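Local coordinates for protein transcriptional regulator, LuxR family (Burkholderia thailandensis, PDB 3MQQ) that probably binds DNA as a LuxR-family transcriptional regulator, of which this chain is the PAS domain, a likely sensory module, at residues E25-N28 against D29-A33. Numbering follows the deposited sequence.
Sequences EDCN and DELAA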
# COMPACT_ATOMS: atom_id res chain seq x y z
N GLU B 25 -3.16 5.82 15.48
CA GLU B 25 -4.45 5.55 16.13
C GLU B 25 -4.93 4.13 15.86
O GLU B 25 -5.62 3.52 16.70
CB GLU B 25 -5.51 6.58 15.71
CG GLU B 25 -5.06 8.01 15.89
CD GLU B 25 -5.16 8.47 17.33
OE1 GLU B 25 -6.14 9.16 17.66
OE2 GLU B 25 -4.27 8.13 18.14
N ASP B 26 -4.55 3.58 14.70
CA ASP B 26 -4.85 2.19 14.39
C ASP B 26 -3.81 1.72 13.41
O ASP B 26 -3.22 2.52 12.70
CB ASP B 26 -6.27 2.05 13.82
CG ASP B 26 -6.78 0.62 13.85
OD1 ASP B 26 -6.13 -0.29 14.42
OD2 ASP B 26 -7.89 0.39 13.31
N CYS B 27 -3.55 0.41 13.41
CA CYS B 27 -2.60 -0.14 12.47
C CYS B 27 -2.92 -1.61 12.27
O CYS B 27 -3.72 -2.23 13.01
CB CYS B 27 -1.12 0.05 12.93
SG CYS B 27 -0.59 -1.02 14.33
N ASN B 28 -2.30 -2.19 11.26
CA ASN B 28 -2.50 -3.60 11.00
C ASN B 28 -1.33 -4.48 11.47
O ASN B 28 -0.27 -3.96 11.92
CB ASN B 28 -2.86 -3.85 9.51
CG ASN B 28 -1.75 -3.47 8.54
OD1 ASN B 28 -0.64 -3.09 8.92
ND2 ASN B 28 -2.07 -3.58 7.25
N ASP B 29 -1.54 -5.79 11.34
CA ASP B 29 -0.53 -6.78 11.77
C ASP B 29 0.76 -6.65 10.94
O ASP B 29 1.84 -6.87 11.46
CB ASP B 29 -1.08 -8.22 11.73
CG ASP B 29 -1.83 -8.61 13.01
OD1 ASP B 29 -1.80 -7.85 14.00
OD2 ASP B 29 -2.42 -9.70 13.04
N GLU B 30 0.65 -6.28 9.65
CA GLU B 30 1.86 -6.12 8.85
C GLU B 30 2.77 -5.03 9.39
O GLU B 30 4.01 -5.20 9.38
CB GLU B 30 1.53 -5.88 7.36
CG GLU B 30 2.76 -5.85 6.38
CD GLU B 30 3.62 -7.10 6.41
OE1 GLU B 30 3.08 -8.20 6.63
OE2 GLU B 30 4.85 -6.98 6.17
N LEU B 31 2.19 -3.91 9.83
CA LEU B 31 3.01 -2.84 10.45
C LEU B 31 3.76 -3.37 11.67
O LEU B 31 4.97 -3.11 11.83
CB LEU B 31 2.17 -1.62 10.83
CG LEU B 31 3.12 -0.51 11.30
CD1 LEU B 31 3.79 0.21 10.11
CD2 LEU B 31 2.43 0.47 12.24
N ALA B 32 3.06 -4.11 12.52
CA ALA B 32 3.64 -4.78 13.69
C ALA B 32 4.81 -5.69 13.28
O ALA B 32 5.86 -5.69 13.92
CB ALA B 32 2.60 -5.57 14.45
N ALA B 33 4.60 -6.45 12.20
CA ALA B 33 5.61 -7.37 11.70
C ALA B 33 6.86 -6.61 11.29
O ALA B 33 7.97 -6.97 11.69
CB ALA B 33 5.06 -8.24 10.53
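N28 caps the helix that begins at D29: its OD1 accepts a hydrogen bond from L31 N at 3.1 Å, the classic side-chain N-cap where strand 23-27, outermost in this chain's PAS-domain sheet, runs directly into helix 29-34. The bond is moderately straight (157° at the hydrogen), and the donor lies tilted 33° from the plane of the amide carbonyl. A chi1 of 64° in N28 folds the carboxamide back over the first helical turn, leaving N28 OD1 3.7 Å from L31 CB. The backbone joins in more loosely: A32 N gives N28 O a weak bond of 3.4 Å, of the i to i+4 helical kind, followed by the firmer A33 N to D29 O at 2.9 Å. Beside this polar cap lies an apolar touch, L31 CD2 meeting C27 CB at 3.6 Å; V17 of strand 15-20 and L42 of helix 39-42 each touch both side chains. The buried carboxamide of N28 has further partners: OD1 also accepts from L16 N, while ND2 donates to F9 O and I14 O, so bonds at both ends fix its rotation and its flip. Further back along the strand, a classic bulge sets E25 and D26 opposite the same residue, L18, and D26 OD2 is hydrogen-bonded to Y5 OH of the second subunit. E30 turns its acid away from the cap, while E30 CB stays 3.9 Å from N28 OD1.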